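Local coordinates for protein Mypaa.01249.c (Mycobacterium paratuberculosis, PDB 3RD5) that probably acts as an oxidoreductase of the short-chain dehydrogenase/reductase family, its particular substrate being unassigned, at residues Gly29-Thr32 with Ala33-Leu36; Ser110-Gly113 with Thr114-Gly118; Leu173-Thr176 with Ser177-Arg181. All coordinates share one frame; numbering follows the deposited sequence. Where two conformers were deposited one is given.

Overall arrangement
Along the chain the three contacts come in series, each a local one within a single helix of the Rossmann-type fold of the short-chain dehydrogenases. Contact 1 lies on helix 27-38, the first beta-alpha-beta crossover, joining parallel strands 18-22 and 42-47 of the mixed sheet. Its centre is about 22 Å from that of contact 2, on helix 110-126, and about 24 Å from that of contact 3, on helix 161-185; both lie across the chain's centre from it. Contacts 2 and 3 touch where His116 CE1 meets Phe175 CB at 4.0 Å, so their helices share an interface, while contact 1 starts at the last glycine of the family's glycine-rich motif, which in relatives lines the cofactor site.

Contact 1. Residues Gly29-Thr32 with Ala33-Leu36; sequences GAVT and AREL
Val31 and Arg34 run alongside each other, one helical turn apart. Methyl CG1 of Val31 packs over one face of the Arg34 guanidinium, 3.6 Å from NH2, and Val31 CG2 meets Arg34 NH1 at 3.9 Å. CG1 stands anti to the backbone N (chi1 174°), which directs it toward the next turn, against the guanidinium face; the arginine chain bends back at chi3 to meet it. The branched valine also meets Ala228, Asp229 and Ala232 of helix 226-240. On another side of the helix, the apolar pair Thr32 CG2 and Leu36 CD1 approach to 4.2 Å, facing Ile21 and Val19 of strand 18-22. Ala33 is small enough to let the helix lie close to the sheet, against Ile21, Val43 and Met45.

This is helix 27-38 of the first beta-alpha-beta unit, between strands 18-22 and 42-47. Gly29 is the last glycine of the TGxxxGxG sequence that in this family marks the cofactor-binding turn.

Backbone bonds run from Ala33 N to Gly29 O (3.0 Å) and from Glu35 N to Val31 O (2.9 Å), with Arg34 and Leu36 bonded likewise to Ala30 and Thr32. The Thr32 hydroxyl turns back to Leu28 O, which satisfies it within the buried interface. At the outer surface Arg34 NH2 forms a nearly straight (178°) salt bridge of 2.9 Å to Glu35 OE2, in the guanidinium plane but somewhat out of the carboxylate plane on its anti side. The same NH2 also pairs with Asp229, while Glu35 OE1 reaches Arg38.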
loop_
_atom_site.group_PDB
_atom_site.type_symbol
_atom_site.label_atom_id
_atom_site.label_comp_id
_atom_site.label_asym_id
_atom_site.label_seq_id
_atom_site.Cartn_x
_atom_site.Cartn_y
_atom_site.Cartn_z
ATOM N N GLY A 29 -9.707 -3.444 2.419
ATOM C CA GLY A 29 -9.290 -2.656 3.575
ATOM C C GLY A 29 -10.100 -2.964 4.814
ATOM O O GLY A 29 -9.528 -3.073 5.929
ATOM N N ALA A 30 -11.402 -3.095 4.650
ATOM C CA ALA A 30 -12.274 -3.350 5.776
ATOM C C ALA A 30 -11.941 -4.672 6.454
ATOM O O ALA A 30 -11.878 -4.735 7.685
ATOM C CB ALA A 30 -13.726 -3.322 5.360
ATOM N N VAL A 31 -11.733 -5.727 5.675
ATOM C CA VAL A 31 -11.403 -7.035 6.243
ATOM C C VAL A 31 -10.028 -7.012 6.909
ATOM O O VAL A 31 -9.815 -7.583 7.977
ATOM C CB VAL A 31 -11.512 -8.170 5.219
ATOM C CG1 VAL A 31 -11.023 -9.516 5.822
ATOM C CG2 VAL A 31 -12.962 -8.292 4.684
ATOM N N THR A 32 -9.071 -6.312 6.280
ATOM C CA THR A 32 -7.738 -6.233 6.842
ATOM C C THR A 32 -7.821 -5.578 8.253
ATOM O O THR A 32 -7.252 -6.088 9.216
ATOM C CB THR A 32 -6.793 -5.440 5.937
ATOM O OG1 THR A 32 -6.781 -6.024 4.611
ATOM C CG2 THR A 32 -5.385 -5.454 6.478
ATOM N N ALA A 33 -8.562 -4.474 8.341
ATOM C CA ALA A 33 -8.787 -3.792 9.619
ATOM C C ALA A 33 -9.502 -4.673 10.613
ATOM O O ALA A 33 -9.090 -4.758 11.787
ATOM C CB ALA A 33 -9.577 -2.501 9.389
ATOM N N ARG A 34 -10.572 -5.320 10.156
ATOM C CA ARG A 34 -11.415 -6.171 11.017
ATOM C C ARG A 34 -10.566 -7.261 11.674
ATOM O O ARG A 34 -10.686 -7.520 12.891
ATOM C CB ARG A 34 -12.579 -6.774 10.203
ATOM C CG ARG A 34 -13.545 -7.613 10.992
ATOM C CD ARG A 34 -14.474 -8.386 10.048
ATOM N NE ARG A 34 -13.779 -9.545 9.444
ATOM C CZ ARG A 34 -14.138 -10.161 8.315
ATOM N NH1 ARG A 34 -15.177 -9.742 7.579
ATOM N NH2 ARG A 34 -13.459 -11.222 7.933
ATOM N N GLU A 35 -9.740 -7.964 10.888
ATOM C CA GLU A 35 -8.990 -9.095 11.420
ATOM C C GLU A 35 -7.889 -8.634 12.369
ATOM O O GLU A 35 -7.647 -9.267 13.401
ATOM C CB GLU A 35 -8.403 -9.942 10.295
ATOM C CG GLU A 35 -9.440 -10.615 9.404
ATOM C CD GLU A 35 -10.195 -11.764 10.066
ATOM O OE1 GLU A 35 -9.772 -12.284 11.095
ATOM O OE2 GLU A 35 -11.209 -12.217 9.472
ATOM N N LEU A 36 -7.211 -7.537 12.053
ATOM C CA LEU A 36 -6.206 -7.044 12.990
ATOM C C LEU A 36 -6.823 -6.539 14.309
ATOM O O LEU A 36 -6.296 -6.789 15.415
ATOM C CB LEU A 36 -5.366 -5.934 12.338
ATOM C CG LEU A 36 -4.519 -6.437 11.192
ATOM C CD1 LEU A 36 -3.956 -5.259 10.384
ATOM C CD2 LEU A 36 -3.377 -7.344 11.734
#

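Contact 2. Residues Ser110-Gly113 with Thr114-Gly118; sequences SQIG and TNHLG
Ser110 O accepts two bonds from Thr114: one from the backbone N at 2.9 Å and one from hydroxyl OG1 at 2.8 Å. Threonine suits this place because its OG1 sits beside its own backbone N (chi1 -58°) and can reach back one turn to the same carbonyl. Further on, Ile112 O also takes two donors. His116 N approaches it at 3.1 Å from well above the carbonyl plane, whereas Leu117 N, at 2.9 Å, lies almost in line with the C=O bond. Gly118 N then bonds to Gly113 O at 2.9 Å, again five residues back, so the helix opens into a wide pi-type turn at 114-117.

Among the side chains, Ile112 CD1 packs beside His116 CB at 3.8 Å, and Ile112 CG2 comes to 4.5 Å from Leu117 CD1. These are buried apolar touches, to which the histidine lends its methylene and ring carbon CD2.

Outside this shell, neighbouring loops and helices hold the polar ends. His116 NE2 bonds to Ser281 OG of helix 271-285, and Gln111 spans Tyr159, Pro161 and Ala98 with its amide. Asn115 ND2 donates to Ser168 OG and Ile96 O, which set the amide's rotation, while Asn115 O receives Asn172 ND2 and His119 ND1.

Tyr165, which touches Gln111, and Lys169, which lies against Asn115, have the spacing of the family's Tyr-x-x-x-Lys motif. Asn115 therefore probably corresponds to the asparagine that, in classical short-chain dehydrogenases, sits on such a widened helix and joins the Ser-Tyr-Lys group of the active site.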
loop_
_atom_site.group_PDB
_atom_site.type_symbol
_atom_site.label_atom_id
_atom_site.label_comp_id
_atom_site.label_asym_id
_atom_site.label_seq_id
_atom_site.Cartn_x
_atom_site.Cartn_y
_atom_site.Cartn_z
ATOM N N SER A 110 -4.496 10.281 -11.864
ATOM C CA SER A 110 -5.099 9.850 -10.593
ATOM C C SER A 110 -4.630 8.499 -10.061
ATOM O O SER A 110 -4.538 8.324 -8.847
ATOM C CB SER A 110 -6.634 9.948 -10.620
ATOM O OG SER A 110 -7.222 8.934 -11.427
ATOM N N GLN A 111 -4.325 7.557 -10.938
ATOM C CA GLN A 111 -3.903 6.235 -10.463
ATOM C C GLN A 111 -2.489 6.313 -9.896
ATOM O O GLN A 111 -2.240 5.834 -8.789
ATOM C CB GLN A 111 -4.072 5.158 -11.532
ATOM C CG GLN A 111 -5.511 5.034 -11.995
ATOM C CD GLN A 111 -5.750 3.834 -12.864
ATOM O OE1 GLN A 111 -5.688 2.679 -12.394
ATOM N NE2 GLN A 111 -6.044 4.073 -14.146
ATOM N N ILE A 112 -1.530 6.838 -10.646
ATOM C CA ILE A 112 -0.174 6.978 -10.078
ATOM C C ILE A 112 -0.218 7.900 -8.863
ATOM O O ILE A 112 0.504 7.669 -7.872
ATOM C CB ILE A 112 0.857 7.411 -11.139
ATOM C CG1 ILE A 112 2.284 7.232 -10.661
ATOM C CG2 ILE A 112 0.663 8.870 -11.579
ATOM C CD1 ILE A 112 2.750 5.769 -10.568
ATOM N N GLY A 113 -1.053 8.929 -8.912
ATOM C CA GLY A 113 -1.128 9.903 -7.821
ATOM C C GLY A 113 -1.671 9.309 -6.532
ATOM O O GLY A 113 -1.161 9.606 -5.435
ATOM N N THR A 114 -2.718 8.532 -6.630
ATOM C CA THR A 114 -3.365 7.918 -5.466
ATOM C C THR A 114 -2.553 6.726 -4.970
ATOM O O THR A 114 -2.203 6.613 -3.794
ATOM C CB THR A 114 -4.780 7.410 -5.814
ATOM O OG1 THR A 114 -5.580 8.501 -6.304
ATOM C CG2 THR A 114 -5.471 6.767 -4.586
ATOM N N ASN A 115 -2.249 5.793 -5.875
ATOM C CA ASN A 115 -1.774 4.473 -5.492
ATOM C C ASN A 115 -0.309 4.504 -5.109
ATOM O O ASN A 115 0.116 3.768 -4.223
ATOM C CB ASN A 115 -1.961 3.520 -6.664
ATOM C CG ASN A 115 -3.414 3.295 -7.061
ATOM O OD1 ASN A 115 -4.345 3.718 -6.356
ATOM N ND2 ASN A 115 -3.628 2.622 -8.203
ATOM N N HIS A 116 0.468 5.346 -5.795
ATOM C CA HIS A 116 1.889 5.473 -5.512
ATOM C C HIS A 116 2.273 6.788 -4.822
ATOM O O HIS A 116 2.831 6.781 -3.717
ATOM C CB HIS A 116 2.732 5.267 -6.798
ATOM C CG HIS A 116 4.173 5.573 -6.617
ATOM N ND1 HIS A 116 4.996 4.843 -5.790
ATOM C CD2 HIS A 116 4.942 6.554 -7.145
ATOM C CE1 HIS A 116 6.210 5.380 -5.794
ATOM N NE2 HIS A 116 6.207 6.426 -6.620
ATOM N N LEU A 117 2.040 7.930 -5.468
ATOM C CA LEU A 117 2.625 9.173 -4.941
ATOM C C LEU A 117 2.109 9.584 -3.586
ATOM O O LEU A 117 2.875 10.019 -2.718
ATOM C CB LEU A 117 2.518 10.342 -5.950
ATOM C CG LEU A 117 3.283 10.115 -7.270
ATOM C CD1 LEU A 117 2.831 11.104 -8.390
ATOM C CD2 LEU A 117 4.820 10.185 -7.096
ATOM N N GLY A 118 0.810 9.406 -3.362
ATOM C CA GLY A 118 0.268 9.776 -2.046
ATOM C C GLY A 118 0.820 8.855 -0.939
ATOM O O GLY A 118 1.113 9.312 0.151
#

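Contact 3. Residues Leu173-Thr176 with Ser177-Arg181; sequences LLFT and SELQR
Phe175 and Leu179 stack one turn apart along helix 161-185, the long helix of the Rossmann-type fold that packs here between strand 191-195 and helices 110-126 and 271-285. Phe175 CZ meets Leu179 CD2 at 4.0 Å. Both side chains leave the backbone anti to N (Phe175 chi1 171°), which carries them in the same direction toward Thr123 of helix 110-126. The large ring and the leucine branch suit this buried interface, while Leu173 and Thr176 meet Ala194 of the sheet.

Backbone bonds hold the turn, among them Leu179 N to Phe175 O at 2.8 Å and Gln180 N to Thr176 O at 3.0 Å. Threonine suits position 176 because it can return its hydroxyl to Asn172 O inside the buried face, and Gln180 OE1 accepts from Ala192 N of the strand.

Arg181, which is exposed, reaches back to the buried carboxylate of Glu178, whose chain bends at chi2; Arg182 also meets Glu178 OE2. Of the two bonds from Arg181, NE donates to Glu178 OE1 at 2.8 Å from above the carboxylate plane, and NH2 donates to Glu178 OE2 at 2.8 Å on the syn side, tilted out of that plane.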
loop_
_atom_site.group_PDB
_atom_site.type_symbol
_atom_site.label_atom_id
_atom_site.label_comp_id
_atom_site.label_asym_id
_atom_site.label_seq_id
_atom_site.Cartn_x
_atom_site.Cartn_y
_atom_site.Cartn_z
ATOM N N LEU A 173 5.875 -1.798 -6.225
ATOM C CA LEU A 173 6.953 -2.767 -6.014
ATOM C C LEU A 173 8.348 -2.127 -6.027
ATOM O O LEU A 173 9.197 -2.439 -5.185
ATOM C CB LEU A 173 6.855 -3.931 -7.031
ATOM C CG LEU A 173 5.674 -4.840 -6.754
ATOM C CD1 LEU A 173 5.494 -5.853 -7.885
ATOM C CD2 LEU A 173 5.908 -5.677 -5.468
ATOM N N LEU A 174 8.583 -1.250 -7.001
ATOM C CA LEU A 174 9.856 -0.529 -7.071
ATOM C C LEU A 174 10.045 0.339 -5.830
ATOM O O LEU A 174 11.173 0.510 -5.337
ATOM C CB LEU A 174 9.886 0.298 -8.341
ATOM C CG LEU A 174 9.972 -0.476 -9.656
ATOM C CD1 LEU A 174 9.715 0.477 -10.833
ATOM C CD2 LEU A 174 11.329 -1.188 -9.827
ATOM N N PHE A 175 8.952 0.911 -5.335
ATOM C CA PHE A 175 8.927 1.667 -4.053
ATOM C C PHE A 175 9.418 0.791 -2.914
ATOM O O PHE A 175 10.284 1.165 -2.104
ATOM C CB PHE A 175 7.509 2.160 -3.783
ATOM C CG PHE A 175 7.323 2.739 -2.425
ATOM C CD1 PHE A 175 7.864 3.935 -2.056
ATOM C CD2 PHE A 175 6.519 2.067 -1.533
ATOM C CE1 PHE A 175 7.645 4.455 -0.783
ATOM C CE2 PHE A 175 6.255 2.600 -0.292
ATOM C CZ PHE A 175 6.854 3.789 0.086
ATOM N N THR A 176 8.830 -0.406 -2.819
ATOM C CA THR A 176 9.178 -1.351 -1.760
ATOM C C THR A 176 10.657 -1.759 -1.800
ATOM O O THR A 176 11.341 -1.740 -0.761
ATOM C CB THR A 176 8.297 -2.572 -1.865
ATOM O OG1 THR A 176 6.910 -2.214 -1.691
ATOM C CG2 THR A 176 8.668 -3.679 -0.807
ATOM N N SER A 177 11.175 -2.069 -2.980
ATOM C CA SER A 177 12.591 -2.464 -3.123
ATOM C C SER A 177 13.537 -1.342 -2.738
ATOM O O SER A 177 14.506 -1.553 -2.012
ATOM C CB SER A 177 12.874 -2.891 -4.556
ATOM O OG SER A 177 12.166 -4.071 -4.887
ATOM N N GLU A 178 13.270 -0.129 -3.239
ATOM C CA GLU A 178 14.161 0.991 -2.955
ATOM C C GLU A 178 14.040 1.429 -1.502
ATOM O O GLU A 178 15.039 1.758 -0.879
ATOM C CB GLU A 178 13.946 2.138 -3.928
ATOM C CG GLU A 178 14.776 3.387 -3.690
ATOM C CD GLU A 178 16.250 3.270 -3.912
ATOM O OE1 GLU A 178 16.728 2.216 -4.355
ATOM O OE2 GLU A 178 16.924 4.311 -3.646
ATOM N N LEU A 179 12.840 1.395 -0.950
ATOM C CA LEU A 179 12.652 1.725 0.480
ATOM C C LEU A 179 13.481 0.734 1.311
ATOM O O LEU A 179 14.213 1.132 2.230
ATOM C CB LEU A 179 11.172 1.653 0.886
ATOM C CG LEU A 179 10.885 1.903 2.360
ATOM C CD1 LEU A 179 11.472 3.227 2.890
ATOM C CD2 LEU A 179 9.382 1.877 2.603
ATOM N N GLN A 180 13.408 -0.569 1.011
ATOM C CA GLN A 180 14.191 -1.514 1.779
ATOM C C GLN A 180 15.683 -1.250 1.637
ATOM O O GLN A 180 16.425 -1.321 2.625
ATOM C CB GLN A 180 13.847 -2.956 1.401
ATOM C CG GLN A 180 14.603 -3.965 2.287
ATOM C CD GLN A 180 14.222 -3.836 3.733
ATOM O OE1 GLN A 180 13.079 -4.044 4.096
ATOM N NE2 GLN A 180 15.196 -3.522 4.593
ATOM N N ARG A 181 16.136 -0.940 0.419
ATOM C CA ARG A 181 17.578 -0.641 0.211
ATOM C C ARG A 181 17.999 0.522 1.111
ATOM O O ARG A 181 19.071 0.457 1.753
ATOM C CB ARG A 181 17.867 -0.325 -1.231
ATOM C CG ARG A 181 19.342 -0.212 -1.545
ATOM C CD ARG A 181 19.573 0.283 -2.954
ATOM N NE ARG A 181 19.232 1.681 -3.130
ATOM C CZ ARG A 181 19.976 2.704 -2.705
ATOM N NH1 ARG A 181 21.140 2.494 -2.063
ATOM N NH2 ARG A 181 19.589 3.959 -2.934
HETATM O O HOH W 1 10.282 -4.651 -6.717
#